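Local structure of putative NAD-dependent epimerase/dehydratase (3E8X) at residues Ala92-His97 with Asp101-Ile106; Glu76-Ala81 with Ile112-Glu117; Glu157-Arg160 with Asp164-Ile167. The protein is of unknown function but binds NADP and is probably an epimerase or dehydratase of the short-chain dehydrogenase/reductase type. All coordinates share one frame; numbering follows the deposited sequence. Where two conformers were deposited one is given.

Contact 2 and contact 1 share helix 100-121: the loop 92-97 leans on its first turns and residues 76-81 on a stretch further along, and the two contact centres lie about 16 Å apart. In sequence, contact 1 falls within the span that contact 2 bridges, and contact 3 comes after both. Contact 3, which ties helix 145-160 to strand 164-174, is about 16 Å from contact 2 and about 20 Å from contact 1, measured between centres. It meets contact 2 directly, Ile-115 CD1 lying 3.6 Å from Leu-158 N. The two neighbouring helices thus link all three, from the NADP pocket at contact 1 to packing away from it at contact 3, and each contact also reaches the second subunit.

Contact 1 (Ala92-His97 with Asp101-Ile106); sequences AGSGPH and DKTILI. With NAP (NADP nicotinamide-adenine-dinucleotide phosphate), chain B.
Ile-106 and Ser-94 meet through different first torsions. In Ile-106, CG1 lies beside the backbone N (chi1 -54°), which sends CG2 to the loop and CD1 to the cofactor; in Ser-94, OG sits between N and the carbonyl carbon (chi1 68°), which turns it to the Thr-103 side, where it meets a water. Ser-94 CB presses on the helix, 3.5 Å from the carbonyl carbon of Lys-102 and equally close to Lys-102 CB. Lys-102 then bends at chi2 and runs off to a salt bridge with Glu-75. Branch CG2 of Ile-106 covers the backbone of Gly-93, 3.8 Å from its C atom, and reaches Ala-92 CB at 4.3 Å. The other branch ends with CD1 packed on the adenine, 3.8 Å from C6A of NADP, with Leu-74 and Glu-75 packing round the same side chain.

This is the turn after strand 87-90 of a Rossmann fold, where the chain passes along the dinucleotide before entering helix 100-121. Gly-93 is a binding residue for NADP: its N donates to the ribose oxygen O4B of NADP over 3.3 Å, with an N-H...O angle of 153°. The peptide N of Ser-94 is held by Asp-107, one residue beyond the segment. On the side of Thr-103, the water fills the angle between loop and helix, 2.6 Å from Ser-94 OG; it donates to Gly-95 O and also bonds Thr-103 OG1.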
ATOM      1  N   ALA A  92      -4.194  -3.229  15.314  1.00 48.58           N
ATOM      2  CA  ALA A  92      -3.078  -2.294  15.485  1.00 48.14           C
ATOM      3  C   ALA A  92      -3.250  -1.069  14.602  1.00 49.05           C
ATOM      4  O   ALA A  92      -3.971  -1.061  13.604  1.00 49.78           O
ATOM      5  CB  ALA A  92      -1.738  -2.984  15.178  1.00 48.09           C
ATOM      6  N   GLY A  93      -2.539  -0.022  14.963  1.00 50.08           N
ATOM      7  CA  GLY A  93      -2.616   1.232  14.245  1.00 51.02           C
ATOM      8  C   GLY A  93      -1.583   2.172  14.813  1.00 51.53           C
ATOM      9  O   GLY A  93      -1.285   2.133  16.017  1.00 52.35           O
ATOM     10  N   SER A  94      -1.050   3.024  13.955  1.00 51.97           N
ATOM     11  CA  SER A  94      -0.059   4.020  14.370  1.00 52.37           C
ATOM     12  C   SER A  94      -0.659   5.144  15.277  1.00 53.10           C
ATOM     13  O   SER A  94       0.027   5.695  16.164  1.00 53.75           O
ATOM     14  CB  SER A  94       0.582   4.619  13.115  1.00 51.70           C
ATOM     15  OG  SER A  94      -0.341   5.401  12.382  1.00 50.30           O
ATOM     16  N   GLY A  95      -1.925   5.490  15.021  1.00 53.67           N
ATOM     17  CA  GLY A  95      -2.618   6.583  15.719  1.00 53.53           C
ATOM     18  C   GLY A  95      -2.330   7.993  15.202  1.00 53.74           C
ATOM     19  O   GLY A  95      -1.355   8.212  14.456  1.00 53.95           O
ATOM     20  N   PRO A  96      -3.172   8.977  15.614  1.00 53.52           N
ATOM     21  CA  PRO A  96      -3.035  10.366  15.110  1.00 53.21           C
ATOM     22  C   PRO A  96      -1.810  11.184  15.600  1.00 52.96           C
ATOM     23  O   PRO A  96      -1.660  12.317  15.176  1.00 52.96           O
ATOM     24  CB  PRO A  96      -4.345  11.048  15.561  1.00 52.99           C
ATOM     25  CG  PRO A  96      -5.211   9.964  16.161  1.00 53.25           C
ATOM     26  CD  PRO A  96      -4.291   8.856  16.574  1.00 53.38           C
ATOM     27  N   HIS A  97      -0.943  10.601  16.433  1.00 52.65           N
ATOM     28  CA  HIS A  97       0.202  11.293  17.058  1.00 52.20           C
ATOM     29  C   HIS A  97       1.582  10.954  16.437  1.00 51.71           C
ATOM     30  O   HIS A  97       2.539  11.726  16.576  1.00 51.71           O
ATOM     31  CB  HIS A  97       0.221  11.029  18.567  1.00 52.93           C
ATOM     32  CG  HIS A  97       0.233   9.575  18.932  1.00 54.35           C
ATOM     33  ND1 HIS A  97      -0.734   8.687  18.501  1.00 55.93           N
ATOM     34  CD2 HIS A  97       1.078   8.859  19.712  1.00 55.75           C
ATOM     35  CE1 HIS A  97      -0.477   7.487  18.987  1.00 56.49           C
ATOM     36  NE2 HIS A  97       0.616   7.564  19.729  1.00 56.72           N
ATOM     37  N   ASP A 101       4.347   8.266   8.079  1.00 45.99           N
ATOM     38  CA  ASP A 101       5.313   7.184   7.924  1.00 46.21           C
ATOM     39  C   ASP A 101       4.867   5.913   8.657  1.00 46.26           C
ATOM     40  O   ASP A 101       5.029   4.807   8.146  1.00 45.11           O
ATOM     41  CB  ASP A 101       6.735   7.610   8.326  1.00 45.68           C
ATOM     42  CG  ASP A 101       6.854   8.055   9.780  1.00 44.73           C
ATOM     43  OD1 ASP A 101       5.998   8.810  10.266  1.00 44.59           O
ATOM     44  OD2 ASP A 101       7.823   7.649  10.430  1.00 41.75           O
ATOM     45  N   LYS A 102       4.287   6.090   9.846  1.00 47.07           N
ATOM     46  CA  LYS A 102       3.873   4.946  10.655  1.00 47.76           C
ATOM     47  C   LYS A 102       2.520   4.365  10.200  1.00 47.43           C
ATOM     48  O   LYS A 102       2.283   3.211  10.358  1.00 47.46           O
ATOM     49  CB  LYS A 102       3.927   5.303  12.149  1.00 47.92           C
ATOM     50  CG  LYS A 102       5.396   5.552  12.662  1.00 48.44           C
ATOM     51  CD  LYS A 102       6.366   4.363  12.329  1.00 49.17           C
ATOM     52  CE  LYS A 102       7.763   4.587  12.960  1.00 50.08           C
ATOM     53  NZ  LYS A 102       8.817   3.859  12.223  1.00 49.99           N
ATOM     54  N   THR A 103       1.672   5.176   9.591  1.00 48.38           N
ATOM     55  CA  THR A 103       0.462   4.695   8.939  1.00 49.41           C
ATOM     56  C   THR A 103       0.829   3.705   7.860  1.00 49.87           C
ATOM     57  O   THR A 103       0.259   2.637   7.819  1.00 51.84           O
ATOM     58  CB  THR A 103      -0.329   5.859   8.308  1.00 49.58           C
ATOM     59  OG1 THR A 103      -0.510   6.867   9.290  1.00 49.09           O
ATOM     60  CG2 THR A 103      -1.663   5.420   7.754  1.00 47.61           C
ATOM     61  N   ILE A 104       1.794   4.043   7.002  1.00 50.91           N
ATOM     62  CA  ILE A 104       2.354   3.082   6.024  1.00 50.88           C
ATOM     63  C   ILE A 104       2.942   1.822   6.671  1.00 50.56           C
ATOM     64  O   ILE A 104       2.665   0.686   6.256  1.00 50.60           O
ATOM     65  CB  ILE A 104       3.498   3.706   5.153  1.00 51.69           C
ATOM     66  CG1 ILE A 104       3.000   4.906   4.358  1.00 51.73           C
ATOM     67  CG2 ILE A 104       4.053   2.680   4.136  1.00 52.83           C
ATOM     68  CD1 ILE A 104       4.127   5.697   3.568  1.00 51.35           C
ATOM     69  N   LEU A 105       3.802   2.034   7.654  1.00 49.91           N
ATOM     70  CA  LEU A 105       4.590   0.957   8.235  1.00 49.07           C
ATOM     71  C   LEU A 105       3.775   0.042   9.182  1.00 49.54           C
ATOM     72  O   LEU A 105       4.057  -1.150   9.228  1.00 49.79           O
ATOM     73  CB  LEU A 105       5.855   1.513   8.901  1.00 49.04           C
ATOM     74  CG  LEU A 105       6.902   2.093   7.927  1.00 49.64           C
ATOM     75  CD1 LEU A 105       8.133   2.669   8.672  1.00 46.24           C
ATOM     76  CD2 LEU A 105       7.340   1.004   6.877  1.00 48.11           C
ATOM     77  N   ILE A 106       2.767   0.584   9.900  1.00 49.79           N
ATOM     78  CA  ILE A 106       1.942  -0.201  10.838  1.00 49.77           C
ATOM     79  C   ILE A 106       0.620  -0.624  10.186  1.00 49.60           C
ATOM     80  O   ILE A 106       0.379  -1.801   9.949  1.00 48.58           O
ATOM     81  CB  ILE A 106       1.704   0.559  12.174  1.00 50.40           C
ATOM     82  CG1 ILE A 106       3.050   0.976  12.779  1.00 50.99           C
ATOM     83  CG2 ILE A 106       0.859  -0.268  13.178  1.00 48.35           C
ATOM     84  CD1 ILE A 106       3.961  -0.147  13.174  1.00 50.60           C
TER
HETATM   85  PA  NAP B 500      -5.396   2.666  19.418  0.60 55.92           P
HETATM   86  O1A NAP B 500      -4.458   3.696  18.780  0.60 54.50           O
HETATM   87  O2A NAP B 500      -5.931   2.901  20.814  0.60 54.76           O
HETATM   88  O5B NAP B 500      -4.653   1.234  19.273  0.60 57.97           O
HETATM   89  C5B NAP B 500      -3.483   1.019  18.464  0.60 57.19           C
HETATM   90  C4B NAP B 500      -2.487   0.046  19.094  0.60 56.20           C
HETATM   91  O4B NAP B 500      -1.509  -0.261  18.085  0.60 55.38           O
HETATM   92  C3B NAP B 500      -1.704   0.587  20.318  0.60 56.44           C
HETATM   93  O3B NAP B 500      -1.859  -0.202  21.511  0.60 55.22           O
HETATM   94  C2B NAP B 500      -0.245   0.530  19.895  0.60 56.76           C
HETATM   95  O2B NAP B 500       0.712   0.161  20.918  0.60 56.73           O
HETATM   96  C1B NAP B 500      -0.298  -0.530  18.783  0.60 57.36           C
HETATM   97  N9A NAP B 500       0.934  -0.457  17.958  0.60 57.64           N
HETATM   98  C8A NAP B 500       1.457   0.642  17.393  0.60 57.60           C
HETATM   99  N7A NAP B 500       2.604   0.306  16.771  0.60 57.19           N
HETATM  100  C5A NAP B 500       2.787  -1.018  16.951  0.60 57.69           C
HETATM  101  C6A NAP B 500       3.773  -1.927  16.553  0.60 57.58           C
HETATM  102  N6A NAP B 500       4.820  -1.509  15.813  0.60 57.72           N
HETATM  103  N1A NAP B 500       3.702  -3.226  16.924  0.60 57.44           N
HETATM  104  C2A NAP B 500       2.673  -3.644  17.663  0.60 57.28           C
HETATM  105  N3A NAP B 500       1.704  -2.799  18.067  0.60 57.93           N
HETATM  106  C4A NAP B 500       1.737  -1.485  17.719  0.60 57.71           C
HETATM  107  O3  NAP B 500      -6.679   2.513  18.413  0.60 57.07           O
HETATM  108  PN  NAP B 500      -8.210   2.083  18.783  0.60 54.77           P
HETATM  109  O1N NAP B 500      -8.935   3.351  19.140  0.60 56.46           O
HETATM  110  O2N NAP B 500      -8.105   0.838  19.636  0.60 51.55           O
HETATM  111  O5D NAP B 500      -8.886   1.742  17.367  0.60 53.03           O
HETATM  112  C5D NAP B 500      -8.633   0.504  16.713  0.60 54.57           C
HETATM  113  C4D NAP B 500      -8.496   0.791  15.228  0.60 54.59           C
HETATM  114  O4D NAP B 500      -9.707   1.314  14.681  0.60 53.96           O
HETATM  115  C3D NAP B 500      -7.428   1.840  14.958  0.60 54.57           C
HETATM  116  O3D NAP B 500      -6.146   1.195  14.899  0.60 54.90           O
HETATM  117  C2D NAP B 500      -7.917   2.550  13.692  0.60 53.47           C
HETATM  118  O2D NAP B 500      -7.193   2.184  12.537  0.60 45.51           O
HETATM  119  C1D NAP B 500      -9.390   2.106  13.522  0.60 54.44           C
HETATM  120  N1N NAP B 500     -10.393   3.201  13.341  0.60 54.50           N
HETATM  121  C2N NAP B 500     -10.376   4.336  14.081  0.60 55.26           C
HETATM  122  C3N NAP B 500     -11.357   5.331  13.881  0.60 54.63           C
HETATM  123  C7N NAP B 500     -11.408   6.599  14.704  0.60 54.32           C
HETATM  124  O7N NAP B 500     -12.464   7.258  14.719  0.60 49.75           O
HETATM  125  N7N NAP B 500     -10.333   6.937  15.437  0.60 53.88           N
HETATM  126  C4N NAP B 500     -12.345   5.133  12.914  0.60 55.03           C
HETATM  127  C5N NAP B 500     -12.343   3.961  12.178  0.60 54.50           C
HETATM  128  C6N NAP B 500     -11.358   3.018  12.418  0.60 53.48           C
HETATM  129  P2B NAP B 500       1.125   1.085  22.205  0.60 55.25           P
HETATM  130  O1X NAP B 500       0.130   0.762  23.287  0.60 53.94           O
HETATM  131  O2X NAP B 500       2.531   0.608  22.557  0.60 56.56           O
HETATM  132  O3X NAP B 500       0.984   2.501  21.688  0.60 54.50           O
HETATM  133  O   HOH W   1       0.246   7.982  12.289  1.00 55.88           O

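Contact 2 (Glu76-Ala81 with Ile112-Glu117); sequences EDFSHA and IKTIQE
Phe-78 reaches helix 100-121 with the far end of its ring. From CB the side chain leaves with CG between the backbone N and carbonyl carbon (chi1 58°), and the ring is carried inward to the helix. CE2 comes within 4.2 Å of Lys-113 CB, while CE1 on the other side stands 4.1 Å from Thr-114 CG2. Between them CZ makes the nearest approach, 3.8 Å from Lys-113 CB, which lies at the ring edge near its plane, as does Thr-114 N. Met-51 of strand 47-52 and Ala-72 also pack on this phenylalanine. One residue on, Ser-79 CB sits 3.4 Å from Glu-117 OE1, the carboxylate having swung over it by a bend at chi2 (66°). Ser-79 OG turns instead to Asp-77 OD1, at 2.7 Å on its syn lone pair, and Ser-79 N donates to the same oxygen in an Asx turn. Glu-117 OE1 is paired with Arg-121, and Lys-113 NZ bonds Leu-74 O. Across the two segments the contact therefore rests on van der Waals touch, carbon on carbon at Phe-78 and carbon on carboxylate at Ser-79; the charge of Arg-121 would probably favour an ionised Glu-117.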
ATOM      1  N   GLU A  76       9.689  -5.333  13.672  1.00 46.41           N
ATOM      2  CA  GLU A  76      10.775  -6.268  13.827  1.00 46.66           C
ATOM      3  C   GLU A  76      10.283  -7.659  13.462  1.00 46.95           C
ATOM      4  O   GLU A  76       9.196  -7.800  12.923  1.00 47.58           O
ATOM      5  CB  GLU A  76      11.285  -6.188  15.269  1.00 46.89           C
ATOM      6  CG  GLU A  76      11.875  -4.812  15.567  1.00 47.75           C
ATOM      7  CD  GLU A  76      12.261  -4.573  17.006  1.00 47.59           C
ATOM      8  OE1 GLU A  76      11.954  -5.405  17.887  1.00 48.88           O
ATOM      9  OE2 GLU A  76      12.874  -3.502  17.236  1.00 51.22           O
ATOM     10  N   ASP A  77      11.076  -8.688  13.711  1.00 46.95           N
ATOM     11  CA  ASP A  77      10.639 -10.068  13.491  1.00 47.37           C
ATOM     12  C   ASP A  77       9.647 -10.456  14.604  1.00 47.36           C
ATOM     13  O   ASP A  77      10.009 -10.573  15.755  1.00 46.94           O
ATOM     14  CB  ASP A  77      11.854 -10.997  13.512  1.00 48.08           C
ATOM     15  CG  ASP A  77      11.544 -12.405  13.068  1.00 49.07           C
ATOM     16  OD1 ASP A  77      10.372 -12.838  13.116  1.00 51.15           O
ATOM     17  OD2 ASP A  77      12.512 -13.090  12.681  1.00 53.39           O
ATOM     18  N   PHE A  78       8.389 -10.636  14.257  1.00 47.29           N
ATOM     19  CA  PHE A  78       7.383 -10.964  15.260  1.00 47.66           C
ATOM     20  C   PHE A  78       6.766 -12.366  15.078  1.00 48.57           C
ATOM     21  O   PHE A  78       5.702 -12.649  15.656  1.00 49.44           O
ATOM     22  CB  PHE A  78       6.291  -9.885  15.292  1.00 46.76           C
ATOM     23  CG  PHE A  78       5.582  -9.684  13.971  1.00 46.12           C
ATOM     24  CD1 PHE A  78       4.449 -10.392  13.673  1.00 46.47           C
ATOM     25  CD2 PHE A  78       6.053  -8.785  13.042  1.00 45.34           C
ATOM     26  CE1 PHE A  78       3.804 -10.230  12.444  1.00 46.70           C
ATOM     27  CE2 PHE A  78       5.420  -8.612  11.851  1.00 46.88           C
ATOM     28  CZ  PHE A  78       4.293  -9.322  11.554  1.00 46.74           C
ATOM     29  N   SER A  79       7.434 -13.232  14.299  1.00 48.50           N
ATOM     30  CA  SER A  79       6.887 -14.542  13.955  1.00 48.24           C
ATOM     31  C   SER A  79       6.643 -15.422  15.183  1.00 47.84           C
ATOM     32  O   SER A  79       5.683 -16.166  15.212  1.00 46.34           O
ATOM     33  CB  SER A  79       7.740 -15.286  12.910  1.00 47.75           C
ATOM     34  OG  SER A  79       9.106 -15.251  13.214  1.00 49.81           O
ATOM     35  N   HIS A  80       7.481 -15.301  16.209  1.00 48.26           N
ATOM     36  CA  HIS A  80       7.275 -16.057  17.462  1.00 48.87           C
ATOM     37  C   HIS A  80       5.880 -15.865  18.061  1.00 49.33           C
ATOM     38  O   HIS A  80       5.357 -16.772  18.707  1.00 49.87           O
ATOM     39  CB  HIS A  80       8.356 -15.716  18.506  1.00 48.87           C
ATOM     40  CG  HIS A  80       8.364 -14.279  18.945  1.00 50.77           C
ATOM     41  ND1 HIS A  80       8.875 -13.258  18.161  1.00 51.47           N
ATOM     42  CD2 HIS A  80       7.961 -13.696  20.102  1.00 50.64           C
ATOM     43  CE1 HIS A  80       8.777 -12.113  18.814  1.00 50.71           C
ATOM     44  NE2 HIS A  80       8.222 -12.350  19.990  1.00 50.65           N
ATOM     45  N   ALA A  81       5.290 -14.696  17.813  1.00 49.72           N
ATOM     46  CA  ALA A  81       3.970 -14.303  18.351  1.00 50.34           C
ATOM     47  C   ALA A  81       2.845 -15.217  17.898  1.00 50.21           C
ATOM     48  O   ALA A  81       1.851 -15.333  18.599  1.00 50.76           O
ATOM     49  CB  ALA A  81       3.640 -12.871  17.948  1.00 49.79           C
ATOM     50  N   ILE A 112      -0.051  -6.355   6.271  1.00 48.50           N
ATOM     51  CA  ILE A 112       0.415  -7.224   5.194  1.00 48.02           C
ATOM     52  C   ILE A 112       1.338  -8.338   5.698  1.00 47.56           C
ATOM     53  O   ILE A 112       1.153  -9.505   5.334  1.00 47.43           O
ATOM     54  CB  ILE A 112       1.097  -6.437   4.033  1.00 48.38           C
ATOM     55  CG1 ILE A 112       0.026  -5.600   3.279  1.00 50.04           C
ATOM     56  CG2 ILE A 112       1.931  -7.420   3.151  1.00 47.03           C
ATOM     57  CD1 ILE A 112       0.583  -4.636   2.137  1.00 48.50           C
ATOM     58  N   LYS A 113       2.299  -7.997   6.538  1.00 45.98           N
ATOM     59  CA  LYS A 113       3.143  -8.999   7.151  1.00 45.81           C
ATOM     60  C   LYS A 113       2.379  -9.947   8.096  1.00 46.47           C
ATOM     61  O   LYS A 113       2.753 -11.108   8.193  1.00 46.38           O
ATOM     62  CB  LYS A 113       4.342  -8.348   7.846  1.00 45.48           C
ATOM     63  CG  LYS A 113       5.319  -7.546   6.888  1.00 44.80           C
ATOM     64  CD  LYS A 113       6.560  -7.012   7.573  1.00 44.56           C
ATOM     65  CE  LYS A 113       6.251  -5.832   8.527  1.00 44.65           C
ATOM     66  NZ  LYS A 113       7.466  -5.240   9.220  1.00 44.86           N
ATOM     67  N   THR A 114       1.340  -9.477   8.802  1.00 46.75           N
ATOM     68  CA  THR A 114       0.563 -10.342   9.721  0.50 46.69           C
ATOM     69  C   THR A 114      -0.219 -11.388   8.939  1.00 46.85           C
ATOM     70  O   THR A 114      -0.345 -12.543   9.360  1.00 46.96           O
ATOM     71  CB  THR A 114      -0.449  -9.550  10.623  0.50 47.03           C
ATOM     72  OG1 THR A 114      -1.477  -8.939   9.815  0.50 47.26           O
ATOM     73  CG2 THR A 114       0.268  -8.513  11.446  0.50 46.08           C
ATOM     74  N   ILE A 115      -0.722 -10.967   7.788  1.00 46.57           N
ATOM     75  CA  ILE A 115      -1.426 -11.823   6.867  1.00 47.07           C
ATOM     76  C   ILE A 115      -0.517 -12.921   6.306  1.00 47.28           C
ATOM     77  O   ILE A 115      -0.920 -14.091   6.259  1.00 46.30           O
ATOM     78  CB  ILE A 115      -2.011 -10.997   5.676  1.00 46.40           C
ATOM     79  CG1 ILE A 115      -3.107 -10.041   6.181  1.00 46.63           C
ATOM     80  CG2 ILE A 115      -2.481 -11.924   4.594  1.00 46.23           C
ATOM     81  CD1 ILE A 115      -3.655  -9.045   5.133  1.00 46.39           C
ATOM     82  N   GLN A 116       0.677 -12.521   5.880  1.00 47.20           N
ATOM     83  CA  GLN A 116       1.658 -13.450   5.348  0.60 48.02           C
ATOM     84  C   GLN A 116       2.092 -14.447   6.414  1.00 47.37           C
ATOM     85  O   GLN A 116       2.266 -15.642   6.146  1.00 46.58           O
ATOM     86  CB  GLN A 116       2.864 -12.688   4.807  0.60 48.04           C
ATOM     87  CG  GLN A 116       2.636 -12.078   3.424  0.60 50.53           C
ATOM     88  CD  GLN A 116       3.772 -11.136   2.989  0.60 50.85           C
ATOM     89  OE1 GLN A 116       4.799 -10.982   3.680  0.60 56.59           O
ATOM     90  NE2 GLN A 116       3.584 -10.493   1.837  0.60 54.47           N
ATOM     91  N   GLU A 117       2.265 -13.965   7.630  1.00 47.79           N
ATOM     92  CA  GLU A 117       2.643 -14.861   8.725  1.00 48.25           C
ATOM     93  C   GLU A 117       1.524 -15.873   9.048  1.00 47.77           C
ATOM     94  O   GLU A 117       1.826 -17.007   9.304  1.00 47.35           O
ATOM     95  CB  GLU A 117       3.015 -14.067   9.967  1.00 48.83           C
ATOM     96  CG  GLU A 117       3.565 -14.942  11.080  1.00 50.34           C
ATOM     97  CD  GLU A 117       4.903 -15.573  10.724  1.00 52.67           C
ATOM     98  OE1 GLU A 117       5.162 -16.703  11.239  1.00 53.75           O
ATOM     99  OE2 GLU A 117       5.667 -14.938   9.935  1.00 53.23           O
TER

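Contact 3 (Glu157-Arg160 with Asp164-Ile167); sequences ELKR and DYTI
Leu-158 and Tyr-165 bring the backbones nearest, their CA atoms 7.2 Å apart, where the last turns of helix 145-160 pass beside the start of strand 164-174. A short connection reverses the chain between them. The strand alternates, so Tyr-165 and Ile-167 direct their CB atoms at the helix while Thr-166 points the other way, its OG1 bonded to Arg-125 and Thr-213 O.

Leu-158 fills the notch between the two strand residues. With CG anti to its backbone N (chi1 -169°), the branch point lies 3.6 Å from Tyr-165 CB; CD1 stays against that same CB, and CD2 goes on to Ile-167 CG1 at 3.8 Å, the two side chains lying alongside and running in opposite senses.

The arrangement is the second half of a right-handed beta-alpha-beta crossover, as in Rossmann folds, running from strand 125-129 through helix 145-160 to strand 164-174. Phe-126 and Met-128 of the first strand touch Leu-158, and Ile-115 of helix 100-121 touches it too.

Further out, the tyrosine ring passes obliquely by Lys-159 CA, and its OH lies 3.7 Å from Lys-159 CG. The straight lysine chain runs nearly perpendicular to Ile-167, with CG and CE both near Ile-167 CD1. A water in the plane of the ring, 2.7 Å from Tyr-165 OH, donates to Lys-159 O and fastens the ring's outer end to the helix backbone. On the helix itself, Arg-160 NH2 forms a salt bridge of 2.8 Å with Glu-157 OE1, with the like-charged guanidinium of Arg-160 of the second subunit close by.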
ATOM      1  N   GLU A 157      -5.289  -6.748   0.374  1.00 46.73           N
ATOM      2  CA  GLU A 157      -4.337  -7.823   0.595  1.00 47.04           C
ATOM      3  C   GLU A 157      -5.003  -9.050   1.278  1.00 46.67           C
ATOM      4  O   GLU A 157      -4.806 -10.193   0.885  1.00 45.62           O
ATOM      5  CB  GLU A 157      -3.156  -7.299   1.427  1.00 47.08           C
ATOM      6  CG  GLU A 157      -2.042  -8.317   1.608  1.00 47.90           C
ATOM      7  CD  GLU A 157      -1.045  -8.370   0.439  1.00 52.86           C
ATOM      8  OE1 GLU A 157      -1.098  -7.562  -0.539  1.00 52.26           O
ATOM      9  OE2 GLU A 157      -0.131  -9.206   0.567  1.00 56.75           O
ATOM     10  N   LEU A 158      -5.802  -8.797   2.305  1.00 48.11           N
ATOM     11  CA  LEU A 158      -6.577  -9.841   2.988  1.00 47.73           C
ATOM     12  C   LEU A 158      -7.572 -10.521   2.062  1.00 47.76           C
ATOM     13  O   LEU A 158      -7.675 -11.754   2.054  1.00 46.62           O
ATOM     14  CB  LEU A 158      -7.308  -9.263   4.213  1.00 48.80           C
ATOM     15  CG  LEU A 158      -7.968 -10.250   5.196  1.00 47.34           C
ATOM     16  CD1 LEU A 158      -7.011 -11.374   5.584  1.00 44.88           C
ATOM     17  CD2 LEU A 158      -8.561  -9.476   6.460  1.00 47.34           C
ATOM     18  N   LYS A 159      -8.272  -9.718   1.273  1.00 47.57           N
ATOM     19  CA  LYS A 159      -9.234 -10.244   0.320  1.00 48.76           C
ATOM     20  C   LYS A 159      -8.593 -11.118  -0.764  1.00 48.75           C
ATOM     21  O   LYS A 159      -9.260 -11.994  -1.272  1.00 49.97           O
ATOM     22  CB  LYS A 159     -10.063  -9.124  -0.357  1.00 48.72           C
ATOM     23  CG  LYS A 159     -11.025  -8.384   0.517  1.00 49.60           C
ATOM     24  CD  LYS A 159     -11.691  -7.212  -0.270  1.00 50.00           C
ATOM     25  CE  LYS A 159     -12.761  -6.492   0.528  1.00 52.83           C
ATOM     26  NZ  LYS A 159     -13.673  -5.622  -0.330  1.00 50.75           N
ATOM     27  N   ARG A 160      -7.341 -10.845  -1.152  1.00 48.38           N
ATOM     28  CA  ARG A 160      -6.584 -11.671  -2.082  1.00 47.72           C
ATOM     29  C   ARG A 160      -5.953 -12.897  -1.425  1.00 47.58           C
ATOM     30  O   ARG A 160      -5.473 -13.774  -2.099  1.00 46.76           O
ATOM     31  CB  ARG A 160      -5.459 -10.856  -2.741  1.00 48.09           C
ATOM     32  CG  ARG A 160      -5.894  -9.792  -3.739  1.00 47.93           C
ATOM     33  CD  ARG A 160      -4.705  -9.201  -4.499  1.00 48.26           C
ATOM     34  NE  ARG A 160      -3.797  -8.497  -3.576  1.00 47.27           N
ATOM     35  CZ  ARG A 160      -3.844  -7.196  -3.318  1.00 47.54           C
ATOM     36  NH1 ARG A 160      -4.717  -6.392  -3.922  1.00 45.52           N
ATOM     37  NH2 ARG A 160      -2.996  -6.694  -2.438  1.00 47.64           N
ATOM     38  N   ASP A 164      -9.556 -17.363   6.006  1.00 48.08           N
ATOM     39  CA  ASP A 164     -10.977 -17.325   6.317  1.00 47.71           C
ATOM     40  C   ASP A 164     -11.221 -16.011   7.047  1.00 47.67           C
ATOM     41  O   ASP A 164     -11.229 -15.960   8.275  1.00 47.68           O
ATOM     42  CB  ASP A 164     -11.357 -18.498   7.202  1.00 47.58           C
ATOM     43  CG  ASP A 164     -11.424 -19.808   6.467  1.00 47.87           C
ATOM     44  OD1 ASP A 164     -11.481 -19.832   5.213  1.00 49.48           O
ATOM     45  OD2 ASP A 164     -11.429 -20.831   7.182  1.00 48.75           O
ATOM     46  N   TYR A 165     -11.418 -14.959   6.280  1.00 47.52           N
ATOM     47  CA  TYR A 165     -11.344 -13.612   6.819  1.00 48.88           C
ATOM     48  C   TYR A 165     -12.718 -13.062   7.124  1.00 48.58           C
ATOM     49  O   TYR A 165     -13.709 -13.502   6.571  1.00 49.01           O
ATOM     50  CB  TYR A 165     -10.574 -12.647   5.880  1.00 48.68           C
ATOM     51  CG  TYR A 165     -11.256 -12.327   4.558  1.00 49.44           C
ATOM     52  CD1 TYR A 165     -12.212 -11.323   4.471  1.00 49.80           C
ATOM     53  CD2 TYR A 165     -10.932 -13.024   3.380  1.00 49.37           C
ATOM     54  CE1 TYR A 165     -12.851 -11.023   3.265  1.00 50.13           C
ATOM     55  CE2 TYR A 165     -11.594 -12.727   2.156  1.00 49.51           C
ATOM     56  CZ  TYR A 165     -12.524 -11.716   2.117  1.00 50.31           C
ATOM     57  OH  TYR A 165     -13.178 -11.418   0.939  1.00 52.09           O
ATOM     58  N   THR A 166     -12.745 -12.062   7.999  1.00 49.61           N
ATOM     59  CA  THR A 166     -13.887 -11.127   8.114  1.00 49.13           C
ATOM     60  C   THR A 166     -13.251  -9.762   8.326  1.00 49.45           C
ATOM     61  O   THR A 166     -12.335  -9.622   9.151  1.00 48.85           O
ATOM     62  CB  THR A 166     -14.811 -11.454   9.325  1.00 49.31           C
ATOM     63  OG1 THR A 166     -15.275 -12.802   9.232  1.00 48.80           O
ATOM     64  CG2 THR A 166     -16.008 -10.486   9.340  1.00 48.26           C
ATOM     65  N   ILE A 167     -13.741  -8.792   7.565  1.00 48.96           N
ATOM     66  CA  ILE A 167     -13.351  -7.370   7.650  1.00 49.02           C
ATOM     67  C   ILE A 167     -14.524  -6.528   8.208  1.00 49.33           C
ATOM     68  O   ILE A 167     -15.643  -6.465   7.637  1.00 47.76           O
ATOM     69  CB  ILE A 167     -12.900  -6.743   6.283  1.00 49.60           C
ATOM     70  CG1 ILE A 167     -11.707  -7.518   5.651  1.00 50.04           C
ATOM     71  CG2 ILE A 167     -12.521  -5.279   6.448  1.00 47.62           C
ATOM     72  CD1 ILE A 167     -11.553  -7.327   4.116  1.00 46.26           C
TER
HETATM   73  O   HOH W   2     -11.952 -12.405  -1.217  1.00 45.79           O